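Local coordinates for antigen TpF1 (Treponema pallidum, PDB 2FJC), which binds ferric iron as a mini-ferritin of the Dps family and probably oxidises ferrous iron, with twelve copies of the chain in the assembly, at residues R9-A12 with A13-Q17; L18-H21 with V22-G26; A66-L69 with L70-A74; A76-M80 with A81-A85; T120-L123 with A124-G128. All coordinates share one frame; numbering follows the deposited sequence.

Contact 1: residues R9-A12 with A13-Q17; sequences RAIA and AICEQ
I11 and C15 stand one turn apart on helix 8-38, the first long helix of the ferritin-like four-helix bundle, and the whole contact follows from that alpha-helical spacing. Backbone bonds carry most of it, joining A13 N to R9 O, I14 N to A10 O, C15 N to I11 O and E16 N to A12 O. The I14 bond measures 2.9 Å from I14 N to A10 O. The A13 bond is the least straight of the four, 147° at the hydrogen.

Apolar touching is slight. CD1 of I11 lies 4.0 Å from SG of C15; the chi1 of -75° keeps this sulfur beside the backbone N, on the side of the preceding turn. I14 also folds back, its CG1 3.3 Å from A10 O. Both inner residues face the rest of the bundle, I14 meeting S127 of helix 99-127 and C15 meeting L72.

The solvent side is polar. E16 has a bend at chi2 (45°) that carries its carboxylate to a water, and it also makes a long, weak ion pair with R19. That water gives one hydrogen to A12 O at 2.7 Å, making a second bond on a carbonyl already used by E16 N, and the other to E16 OE1 at 3.2 Å.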
loop_
_atom_site.group_PDB
_atom_site.type_symbol
_atom_site.label_atom_id
_atom_site.label_comp_id
_atom_site.label_asym_id
_atom_site.label_seq_id
_atom_site.Cartn_x
_atom_site.Cartn_y
_atom_site.Cartn_z
ATOM N N ARG B 9 -30.842 35.507 12.453
ATOM C CA ARG B 9 -31.129 34.886 13.729
ATOM C C ARG B 9 -30.728 33.427 13.689
ATOM O O ARG B 9 -30.362 32.841 14.712
ATOM C CB ARG B 9 -32.623 34.982 14.021
ATOM C CG ARG B 9 -33.143 33.993 15.051
ATOM C CD ARG B 9 -34.638 34.173 15.206
ATOM N NE ARG B 9 -34.971 35.597 15.249
ATOM C CZ ARG B 9 -36.203 36.083 15.352
ATOM N NH1 ARG B 9 -37.239 35.254 15.426
ATOM N NH2 ARG B 9 -36.401 37.402 15.363
ATOM N N ALA B 10 -30.780 32.834 12.505
ATOM C CA ALA B 10 -30.449 31.431 12.440
ATOM C C ALA B 10 -28.956 31.195 12.398
ATOM O O ALA B 10 -28.440 30.387 13.166
ATOM C CB ALA B 10 -31.124 30.777 11.245
ATOM N N ILE B 11 -28.255 31.902 11.516
ATOM C CA ILE B 11 -26.819 31.698 11.409
ATOM C C ILE B 11 -26.129 32.095 12.708
ATOM O O ILE B 11 -25.160 31.462 13.122
ATOM C CB ILE B 11 -26.174 32.466 10.214
ATOM C CG1 ILE B 11 -25.846 33.895 10.613
ATOM C CG2 ILE B 11 -27.060 32.406 8.994
ATOM C CD1 ILE B 11 -24.433 34.038 11.124
ATOM N N ALA B 12 -26.641 33.130 13.363
ATOM C CA ALA B 12 -26.066 33.581 14.625
ATOM C C ALA B 12 -26.268 32.529 15.702
ATOM O O ALA B 12 -25.372 32.255 16.502
ATOM C CB ALA B 12 -26.716 34.872 15.074
ATOM N N ALA B 13 -27.463 31.956 15.738
ATOM C CA ALA B 13 -27.767 30.932 16.727
ATOM C C ALA B 13 -26.911 29.684 16.482
ATOM O O ALA B 13 -26.404 29.070 17.419
ATOM C CB ALA B 13 -29.235 30.571 16.674
ATOM N N ILE B 14 -26.752 29.315 15.215
ATOM C CA ILE B 14 -25.942 28.161 14.862
ATOM C C ILE B 14 -24.477 28.403 15.232
ATOM O O ILE B 14 -23.828 27.521 15.796
ATOM C CB ILE B 14 -26.066 27.845 13.357
ATOM C CG1 ILE B 14 -27.440 27.236 13.080
ATOM C CG2 ILE B 14 -24.980 26.892 12.923
ATOM C CD1 ILE B 14 -27.783 27.108 11.616
ATOM N N CYS B 15 -23.961 29.593 14.929
ATOM C CA CYS B 15 -22.578 29.920 15.260
ATOM C C CYS B 15 -22.336 29.849 16.759
ATOM O O CYS B 15 -21.275 29.420 17.204
ATOM C CB CYS B 15 -22.216 31.322 14.776
ATOM S SG CYS B 15 -21.976 31.428 13.009
ATOM N N GLU B 16 -23.323 30.277 17.538
ATOM C CA GLU B 16 -23.189 30.251 18.989
ATOM C C GLU B 16 -23.071 28.795 19.453
ATOM O O GLU B 16 -22.283 28.474 20.331
ATOM C CB GLU B 16 -24.392 30.934 19.649
ATOM C CG GLU B 16 -24.087 31.515 21.029
ATOM C CD GLU B 16 -22.759 32.286 21.064
ATOM O OE1 GLU B 16 -22.554 33.167 20.199
ATOM O OE2 GLU B 16 -21.917 32.010 21.955
ATOM N N GLN B 17 -23.863 27.920 18.850
ATOM C CA GLN B 17 -23.829 26.503 19.178
ATOM C C GLN B 17 -22.471 25.932 18.789
ATOM O O GLN B 17 -21.825 25.237 19.580
ATOM C CB GLN B 17 -24.933 25.764 18.421
ATOM C CG GLN B 17 -26.319 25.879 19.047
ATOM C CD GLN B 17 -26.401 25.141 20.373
ATOM O OE1 GLN B 17 -26.438 23.903 20.416
ATOM N NE2 GLN B 17 -26.409 25.897 21.470
HETATM O O HOH W 1 -23.545 34.142 17.276
#

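Contact 2: residues L18-H21 with V22-G26; sequences LRQH and VADLG
H21 and D24 are joined through a water that sits in the plane of the imidazole, at its edge. The water lies 2.6 Å from H21 ND1 and donates to D24 OD2 at 2.8 Å; ND1 and OD2 themselves stay 5.2 Å apart. With CG beside the backbone N (chi1 -62°), the imidazole turns its other nitrogen, NE2, to T120 OG1, so partners at both nitrogens hold the ring's rotation. F117 meets the same ring with its plane inclined by about 50°. The second pair of flat groups is the Q20 amide and the D24 carboxylate, their planes 25° apart, where CG of Q20 comes 3.5 Å from OD2 of D24. The amide itself has weak hydrogen bonds, OE1 with R116 NE and NE2 with L86 O.

All this lies on helix 8-38 near the middle of the four-helix bundle, and the usual backbone ladder runs beneath it, for instance D24 N to Q20 O at 2.8 Å and L25 N to H21 O.

The buried carboxylate of D24 is well satisfied: OD1 takes bonds from G88 N and S87 OG, and OD2 bonds Y112 OH besides the water. On another side of the helix V22 lays CG2 3.4 Å from L18 O and packs against F62 and I65 of helix 44-71.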
loop_
_atom_site.group_PDB
_atom_site.type_symbol
_atom_site.label_atom_id
_atom_site.label_comp_id
_atom_site.label_asym_id
_atom_site.label_seq_id
_atom_site.Cartn_x
_atom_site.Cartn_y
_atom_site.Cartn_z
ATOM N N LEU B 18 -22.039 26.235 17.565
ATOM C CA LEU B 18 -20.753 25.765 17.059
ATOM C C LEU B 18 -19.599 26.185 17.975
ATOM O O LEU B 18 -18.725 25.380 18.284
ATOM C CB LEU B 18 -20.536 26.289 15.640
ATOM C CG LEU B 18 -20.907 25.340 14.497
ATOM C CD1 LEU B 18 -22.119 24.487 14.835
ATOM C CD2 LEU B 18 -21.143 26.157 13.251
ATOM N N ARG B 19 -19.607 27.439 18.412
ATOM C CA ARG B 19 -18.571 27.950 19.303
ATOM C C ARG B 19 -18.514 27.114 20.562
ATOM O O ARG B 19 -17.438 26.809 21.067
ATOM C CB ARG B 19 -18.839 29.413 19.679
ATOM C CG ARG B 19 -18.276 30.410 18.671
ATOM C CD ARG B 19 -18.797 31.819 18.894
ATOM N NE ARG B 19 -18.569 32.310 20.254
ATOM C CZ ARG B 19 -17.388 32.698 20.737
ATOM N NH1 ARG B 19 -16.299 32.653 19.974
ATOM N NH2 ARG B 19 -17.298 33.156 21.983
ATOM N N GLN B 20 -19.674 26.735 21.076
ATOM C CA GLN B 20 -19.699 25.928 22.272
ATOM C C GLN B 20 -19.183 24.520 21.984
ATOM O O GLN B 20 -18.476 23.936 22.802
ATOM C CB GLN B 20 -21.101 25.843 22.862
ATOM C CG GLN B 20 -21.102 24.965 24.093
ATOM C CD GLN B 20 -22.410 24.968 24.828
ATOM O OE1 GLN B 20 -23.436 24.518 24.299
ATOM N NE2 GLN B 20 -22.390 25.473 26.066
ATOM N N HIS B 21 -19.537 23.973 20.826
ATOM C CA HIS B 21 -19.070 22.636 20.471
ATOM C C HIS B 21 -17.548 22.592 20.443
ATOM O O HIS B 21 -16.938 21.659 20.958
ATOM C CB HIS B 21 -19.606 22.215 19.105
ATOM C CG HIS B 21 -21.095 22.133 19.045
ATOM N ND1 HIS B 21 -21.860 21.841 20.149
ATOM C CD2 HIS B 21 -21.954 22.246 18.007
ATOM C CE1 HIS B 21 -23.131 21.773 19.794
ATOM N NE2 HIS B 21 -23.215 22.013 18.500
ATOM N N VAL B 22 -16.940 23.607 19.839
ATOM C CA VAL B 22 -15.491 23.675 19.760
ATOM C C VAL B 22 -14.906 23.657 21.166
ATOM O O VAL B 22 -13.963 22.917 21.453
ATOM C CB VAL B 22 -15.034 24.954 19.031
ATOM C CG1 VAL B 22 -13.535 25.106 19.144
ATOM C CG2 VAL B 22 -15.452 24.884 17.574
ATOM N N ALA B 23 -15.480 24.469 22.042
ATOM C CA ALA B 23 -15.029 24.547 23.413
ATOM C C ALA B 23 -15.170 23.200 24.126
ATOM O O ALA B 23 -14.240 22.745 24.784
ATOM C CB ALA B 23 -15.810 25.617 24.152
ATOM N N ASP B 24 -16.326 22.561 23.989
ATOM C CA ASP B 24 -16.555 21.279 24.636
ATOM C C ASP B 24 -15.631 20.208 24.084
ATOM O O ASP B 24 -15.089 19.407 24.845
ATOM C CB ASP B 24 -18.019 20.838 24.481
ATOM C CG ASP B 24 -18.983 21.662 25.340
ATOM O OD1 ASP B 24 -18.542 22.287 26.327
ATOM O OD2 ASP B 24 -20.194 21.674 25.045
ATOM N N LEU B 25 -15.455 20.188 22.765
ATOM C CA LEU B 25 -14.580 19.217 22.124
ATOM C C LEU B 25 -13.154 19.434 22.616
ATOM O O LEU B 25 -12.445 18.473 22.922
ATOM C CB LEU B 25 -14.625 19.367 20.599
ATOM C CG LEU B 25 -15.521 18.437 19.769
ATOM C CD1 LEU B 25 -16.439 17.603 20.641
ATOM C CD2 LEU B 25 -16.323 19.275 18.797
ATOM N N GLY B 26 -12.749 20.699 22.694
ATOM C CA GLY B 26 -11.410 21.018 23.156
ATOM C C GLY B 26 -11.180 20.473 24.552
ATOM O O GLY B 26 -10.160 19.839 24.828
HETATM O O HOH W 2 -21.785 21.822 22.779
#

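Contact 3: residues A66-L69 with L70-A74; sequences AERL and LQLGA. With FE (Fe (III) ion), chain R.
L69 O and A74 N close the end of helix 44-71 with a 3.1 Å bond that spans five residues instead of four. Before it the helix is regular, with L70 N bonded to A66 O and Q71 N to E67 O; L72 N reaches R68 O at 2.9 Å and adds a weak bond to L69 O. L72 then leaves helical angles. G73 N bonds L70 O at 3.0 Å, and the positive phi of G73 (90°) then turns the chain so that A74 N meets L69 O. The two bonds together make a Schellman motif with G73 as its C-prime residue. An apolar touch accompanies it: CD1 of L69 lies 3.9 Å from CB of A74.

R68 sends its CG anti to the backbone N (chi1 179°) and bends at chi2, which swings the guanidinium back alongside the last turn. There CD2 of L72 lies over one face, 3.7 Å above the plane and displaced toward the rim. The polar end is held outside the turn, NE by T132 OG1 and NH2 in a salt bridge with D129, which restrains the turn of the group.

The residue before R68, E67, points to the iron. OE2 binds the ferric ion at 2.5 Å while OE1 stays 3.1 Å from it, so the carboxylate grips mainly through one oxygen. D63 of the same chain and H36 of a neighbouring subunit complete the protein ligands, consistent with the intersubunit ferroxidase site of Dps proteins. W37 of that same subunit packs on A66, E67 and L70, and W148 of a third subunit covers E67, L70 and Q71.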
loop_
_atom_site.group_PDB
_atom_site.type_symbol
_atom_site.label_atom_id
_atom_site.label_comp_id
_atom_site.label_asym_id
_atom_site.label_seq_id
_atom_site.Cartn_x
_atom_site.Cartn_y
_atom_site.Cartn_z
ATOM N N ALA B 66 -14.888 23.808 13.883
ATOM C CA ALA B 66 -14.253 25.114 13.959
ATOM C C ALA B 66 -14.177 25.728 12.563
ATOM O O ALA B 66 -14.391 26.927 12.379
ATOM C CB ALA B 66 -12.862 24.986 14.535
ATOM N N GLU B 67 -13.868 24.898 11.577
ATOM C CA GLU B 67 -13.761 25.373 10.211
ATOM C C GLU B 67 -15.110 25.744 9.626
ATOM O O GLU B 67 -15.196 26.631 8.778
ATOM C CB GLU B 67 -13.098 24.322 9.335
ATOM C CG GLU B 67 -11.723 24.743 8.873
ATOM C CD GLU B 67 -10.677 23.680 9.124
ATOM O OE1 GLU B 67 -10.909 22.512 8.738
ATOM O OE2 GLU B 67 -9.624 24.018 9.701
ATOM N N ARG B 68 -16.161 25.060 10.064
ATOM C CA ARG B 68 -17.486 25.371 9.569
ATOM C C ARG B 68 -17.843 26.755 10.093
ATOM O O ARG B 68 -18.430 27.579 9.393
ATOM C CB ARG B 68 -18.502 24.340 10.062
ATOM C CG ARG B 68 -19.927 24.618 9.602
ATOM C CD ARG B 68 -19.969 24.896 8.111
ATOM N NE ARG B 68 -21.316 25.215 7.643
ATOM C CZ ARG B 68 -21.574 25.765 6.462
ATOM N NH1 ARG B 68 -20.573 26.055 5.636
ATOM N NH2 ARG B 68 -22.823 26.039 6.112
ATOM N N LEU B 69 -17.461 26.997 11.338
ATOM C CA LEU B 69 -17.697 28.268 11.985
ATOM C C LEU B 69 -17.001 29.368 11.175
ATOM O O LEU B 69 -17.559 30.442 10.944
ATOM C CB LEU B 69 -17.138 28.204 13.398
ATOM C CG LEU B 69 -17.515 29.248 14.432
ATOM C CD1 LEU B 69 -19.017 29.415 14.503
ATOM C CD2 LEU B 69 -16.969 28.782 15.777
ATOM N N LEU B 70 -15.780 29.092 10.738
ATOM C CA LEU B 70 -15.032 30.060 9.947
ATOM C C LEU B 70 -15.758 30.340 8.634
ATOM O O LEU B 70 -15.851 31.481 8.192
ATOM C CB LEU B 70 -13.623 29.531 9.651
ATOM C CG LEU B 70 -12.725 29.356 10.872
ATOM C CD1 LEU B 70 -11.415 28.695 10.485
ATOM C CD2 LEU B 70 -12.488 30.722 11.491
ATOM N N GLN B 71 -16.271 29.284 8.014
ATOM C CA GLN B 71 -16.991 29.411 6.766
ATOM C C GLN B 71 -18.232 30.264 6.928
ATOM O O GLN B 71 -18.604 30.995 6.013
ATOM C CB GLN B 71 -17.388 28.032 6.245
ATOM C CG GLN B 71 -16.215 27.183 5.876
ATOM C CD GLN B 71 -16.586 25.746 5.718
ATOM O OE1 GLN B 71 -15.739 24.870 5.850
ATOM N NE2 GLN B 71 -17.854 25.484 5.434
ATOM N N LEU B 72 -18.871 30.171 8.090
ATOM C CA LEU B 72 -20.081 30.933 8.346
ATOM C C LEU B 72 -19.781 32.389 8.648
ATOM O O LEU B 72 -20.679 33.154 8.995
ATOM C CB LEU B 72 -20.874 30.305 9.490
ATOM C CG LEU B 72 -21.548 28.972 9.139
ATOM C CD1 LEU B 72 -22.255 28.387 10.358
ATOM C CD2 LEU B 72 -22.532 29.191 8.011
ATOM N N GLY B 73 -18.513 32.772 8.513
ATOM C CA GLY B 73 -18.125 34.152 8.742
ATOM C C GLY B 73 -17.730 34.518 10.161
ATOM O O GLY B 73 -17.431 35.678 10.440
ATOM N N ALA B 74 -17.736 33.544 11.063
ATOM C CA ALA B 74 -17.361 33.807 12.449
ATOM C C ALA B 74 -15.911 33.405 12.690
ATOM O O ALA B 74 -15.254 32.839 11.812
ATOM C CB ALA B 74 -18.273 33.041 13.398
HETATM FE FE FE R . -7.943 22.242 9.726
#

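Contact 4: residues A76-M80 with A81-A85; sequences APASM and AEYLA
Between S79 and E82 lies an N-terminal helix cap: the loop after helix 44-71 turns into the short helix 80-86, which here lies at a subunit interface. S79 is the N-cap, its OG accepting from E82 N at 3.2 Å, although the modelled place of that hydroxyl is less certain. The surer bonds are Y83 N to S79 O at 3.0 Å and L84 N to M80 O at 2.8 Å, which start the helix.

Y83 folds back over the loop. With CG beside its backbone N (chi1 -64°), the ring lies across S79 O, which sits 3.1 Å above one face, displaced toward the rim. The proline crosses the tyrosine at about a right angle, CB of P77 3.7 Å from CE1 of Y83, with CG of P77 in the ring plane at the edge. At the far end the phenol hydroxyl donates to P77 O at 2.7 Å, which holds the outer end of the ring against the loop. V22 of helix 8-38 packs against both residues.

E82 also reaches back along the loop, where OE2 takes A78 N at 3.1 Å from above the carboxylate plane. OE1 forms a salt bridge with K95 of a neighbouring subunit, whose E91 bonds M80 N and A81 N. A carboxylate held by a loop amide and a lysine of another chain would be expected to stay ionised, linking the shape of this turn to the subunit interface.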
loop_
_atom_site.group_PDB
_atom_site.type_symbol
_atom_site.label_atom_id
_atom_site.label_comp_id
_atom_site.label_asym_id
_atom_site.label_seq_id
_atom_site.Cartn_x
_atom_site.Cartn_y
_atom_site.Cartn_z
ATOM N N ALA B 76 -13.330 31.277 15.268
ATOM C CA ALA B 76 -13.438 30.198 16.232
ATOM C C ALA B 76 -12.719 30.480 17.536
ATOM O O ALA B 76 -11.668 31.131 17.557
ATOM C CB ALA B 76 -12.912 28.902 15.618
ATOM N N PRO B 77 -13.301 30.026 18.654
ATOM C CA PRO B 77 -12.652 30.244 19.947
ATOM C C PRO B 77 -11.355 29.449 19.842
ATOM O O PRO B 77 -11.367 28.287 19.443
ATOM C CB PRO B 77 -13.649 29.653 20.942
ATOM C CG PRO B 77 -14.380 28.623 20.144
ATOM C CD PRO B 77 -14.574 29.304 18.812
ATOM N N ALA B 78 -10.232 30.079 20.163
ATOM C CA ALA B 78 -8.955 29.398 20.023
ATOM C C ALA B 78 -7.975 29.606 21.163
ATOM O O ALA B 78 -6.851 30.050 20.948
ATOM C CB ALA B 78 -8.321 29.807 18.705
ATOM N N SER B 79 -8.412 29.286 22.375
ATOM C CA SER B 79 -7.566 29.399 23.555
ATOM C C SER B 79 -8.231 28.611 24.658
ATOM O O SER B 79 -9.458 28.463 24.678
ATOM C CB SER B 79 -7.388 30.865 23.972
ATOM O OG SER B 79 -8.581 31.402 24.502
ATOM N N MET B 80 -7.430 28.076 25.560
ATOM C CA MET B 80 -7.979 27.310 26.665
ATOM C C MET B 80 -8.821 28.218 27.557
ATOM O O MET B 80 -9.837 27.788 28.120
ATOM C CB MET B 80 -6.845 26.666 27.455
ATOM C CG MET B 80 -6.105 25.625 26.653
ATOM S SD MET B 80 -4.835 24.843 27.606
ATOM C CE MET B 80 -4.210 23.617 26.478
ATOM N N ALA B 81 -8.406 29.476 27.675
ATOM C CA ALA B 81 -9.158 30.429 28.486
ATOM C C ALA B 81 -10.602 30.521 27.970
ATOM O O ALA B 81 -11.548 30.437 28.748
ATOM C CB ALA B 81 -8.490 31.806 28.452
ATOM N N GLU B 82 -10.766 30.679 26.660
ATOM C CA GLU B 82 -12.101 30.766 26.075
ATOM C C GLU B 82 -12.851 29.452 26.233
ATOM O O GLU B 82 -14.037 29.450 26.536
ATOM C CB GLU B 82 -12.027 31.106 24.586
ATOM C CG GLU B 82 -11.296 32.391 24.265
ATOM C CD GLU B 82 -11.156 32.609 22.773
ATOM O OE1 GLU B 82 -12.142 33.041 22.131
ATOM O OE2 GLU B 82 -10.062 32.330 22.239
ATOM N N TYR B 83 -12.162 28.336 26.016
ATOM C CA TYR B 83 -12.804 27.036 26.138
ATOM C C TYR B 83 -13.348 26.811 27.538
ATOM O O TYR B 83 -14.484 26.373 27.706
ATOM C CB TYR B 83 -11.832 25.913 25.768
ATOM C CG TYR B 83 -11.377 25.958 24.326
ATOM C CD1 TYR B 83 -12.168 26.564 23.335
ATOM C CD2 TYR B 83 -10.161 25.398 23.944
ATOM C CE1 TYR B 83 -11.752 26.610 22.013
ATOM C CE2 TYR B 83 -9.736 25.440 22.618
ATOM C CZ TYR B 83 -10.532 26.047 21.659
ATOM O OH TYR B 83 -10.098 26.095 20.357
ATOM N N LEU B 84 -12.542 27.114 28.548
ATOM C CA LEU B 84 -12.987 26.941 29.925
ATOM C C LEU B 84 -14.172 27.847 30.220
ATOM O O LEU B 84 -15.019 27.517 31.052
ATOM C CB LEU B 84 -11.852 27.241 30.907
ATOM C CG LEU B 84 -10.747 26.183 30.941
ATOM C CD1 LEU B 84 -9.689 26.567 31.957
ATOM C CD2 LEU B 84 -11.349 24.833 31.284
ATOM N N ALA B 85 -14.239 28.977 29.528
ATOM C CA ALA B 85 -15.335 29.914 29.724
ATOM C C ALA B 85 -16.624 29.490 29.011
ATOM O O ALA B 85 -17.720 29.803 29.469
ATOM C CB ALA B 85 -14.917 31.300 29.248
#

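Contact 5: residues T120-L123 with A124-G128; sequences TQVL and AAESG
V122 and E126, one turn apart, leave the helix as near-parallel neighbours. The glutamate is extended beyond CG, and its carboxylate lies along the valine: CG1 of V122 is 3.6 Å from OE1 and 3.7 Å from CD of E126. The methylene CG of E126 tucks closer still to the backbone, 3.1 Å from V122 O, because its first torsion (chi1 -55°) keeps it beside its own N. Both residues are exposed.

The next residue, S127, does the reverse and bends inward. Its OG stands between backbone N and carbonyl carbon (chi1 65°), a position that brings it 2.9 Å from L123 O and 3.3 Å from A124 O. The hydroxyl has a single proton, and which of the two carbonyls receives it is not settled. L123 O also accepts S127 N at 3.0 Å, less straight (140°) than the bond from A124 N to T120 O at 2.8 Å. A125 nestles its CB 3.2 Å from Q121 O.

Here the chain reaches the end of helix 99-127, and G128, with positive phi, closes it in a Schellman motif; its N to A125 O bond is weak.

The inward side is shared with two helices. T120 OG1 bonds H21 NE2 of helix 8-38, L123 leans on I14, and S127 packs against A10 and I14. Q121 and A125 face helix 130-154, touching T137 and D133 respectively, and Q121 also meets A130 of a neighbouring subunit.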
loop_
_atom_site.group_PDB
_atom_site.type_symbol
_atom_site.label_atom_id
_atom_site.label_comp_id
_atom_site.label_asym_id
_atom_site.label_seq_id
_atom_site.Cartn_x
_atom_site.Cartn_y
_atom_site.Cartn_z
ATOM N N THR B 120 -28.230 21.567 17.561
ATOM C CA THR B 120 -27.639 22.263 16.441
ATOM C C THR B 120 -28.138 21.677 15.124
ATOM O O THR B 120 -28.443 22.415 14.190
ATOM C CB THR B 120 -26.120 22.173 16.486
ATOM O OG1 THR B 120 -25.658 22.685 17.738
ATOM C CG2 THR B 120 -25.507 22.991 15.362
ATOM N N GLN B 121 -28.241 20.355 15.047
ATOM C CA GLN B 121 -28.704 19.762 13.814
ATOM C C GLN B 121 -30.132 20.193 13.538
ATOM O O GLN B 121 -30.475 20.448 12.387
ATOM C CB GLN B 121 -28.514 18.229 13.822
ATOM C CG GLN B 121 -29.716 17.324 13.927
ATOM C CD GLN B 121 -30.703 17.422 12.783
ATOM O OE1 GLN B 121 -30.346 17.367 11.606
ATOM N NE2 GLN B 121 -31.971 17.551 13.136
ATOM N N VAL B 122 -30.950 20.321 14.581
ATOM C CA VAL B 122 -32.330 20.765 14.409
ATOM C C VAL B 122 -32.336 22.202 13.890
ATOM O O VAL B 122 -33.070 22.521 12.960
ATOM C CB VAL B 122 -33.131 20.680 15.743
ATOM C CG1 VAL B 122 -34.448 21.439 15.638
ATOM C CG2 VAL B 122 -33.419 19.218 16.069
ATOM N N LEU B 123 -31.510 23.061 14.479
ATOM C CA LEU B 123 -31.425 24.451 14.045
ATOM C C LEU B 123 -31.024 24.530 12.583
ATOM O O LEU B 123 -31.650 25.226 11.787
ATOM C CB LEU B 123 -30.393 25.223 14.862
ATOM C CG LEU B 123 -30.792 25.683 16.266
ATOM C CD1 LEU B 123 -29.618 26.424 16.916
ATOM C CD2 LEU B 123 -32.010 26.595 16.182
ATOM N N ALA B 124 -29.966 23.812 12.241
ATOM C CA ALA B 124 -29.457 23.803 10.881
ATOM C C ALA B 124 -30.490 23.274 9.899
ATOM O O ALA B 124 -30.675 23.826 8.819
ATOM C CB ALA B 124 -28.198 22.970 10.811
ATOM N N ALA B 125 -31.171 22.205 10.287
ATOM C CA ALA B 125 -32.182 21.595 9.435
ATOM C C ALA B 125 -33.344 22.551 9.177
ATOM O O ALA B 125 -33.770 22.717 8.039
ATOM C CB ALA B 125 -32.692 20.301 10.073
ATOM N N GLU B 126 -33.846 23.190 10.226
ATOM C CA GLU B 126 -34.964 24.105 10.071
ATOM C C GLU B 126 -34.605 25.378 9.309
ATOM O O GLU B 126 -35.459 25.973 8.666
ATOM C CB GLU B 126 -35.558 24.452 11.443
ATOM C CG GLU B 126 -35.971 23.200 12.243
ATOM C CD GLU B 126 -36.669 23.500 13.575
ATOM O OE1 GLU B 126 -36.150 24.326 14.369
ATOM O OE2 GLU B 126 -37.732 22.887 13.834
ATOM N N SER B 127 -33.341 25.780 9.357
ATOM C CA SER B 127 -32.914 27.001 8.683
ATOM C C SER B 127 -32.328 26.752 7.306
ATOM O O SER B 127 -31.894 27.681 6.638
ATOM C CB SER B 127 -31.881 27.743 9.534
ATOM O OG SER B 127 -30.687 26.988 9.657
ATOM N N GLY B 128 -32.303 25.497 6.881
ATOM C CA GLY B 128 -31.763 25.195 5.570
ATOM C C GLY B 128 -30.247 25.133 5.461
ATOM O O GLY B 128 -29.706 25.033 4.357
#

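Overall arrangement
Contacts 1 and 2 adjoin along helix 8-38, their centres about 14 Å apart, and the other three gather round that helix. Contact 3 meets both through L69 and L72: CD1 of L69 lies 3.7 Å from CB of L18, and CB of L72 lies 3.9 Å from SG of C15. Contact 4 rests on contact 2, CG1 of V22 touching CE1 of Y83 at 3.7 Å. On another side contact 5 packs against contact 1, with CD1 of I14 3.5 Å from OG of S127. Only contact 3 supplies an iron ligand; the side chains of V22 and Y83 stay about 11 and 12 Å from a bound iron. Contacts 3 and 4 both face the same neighbouring subunit.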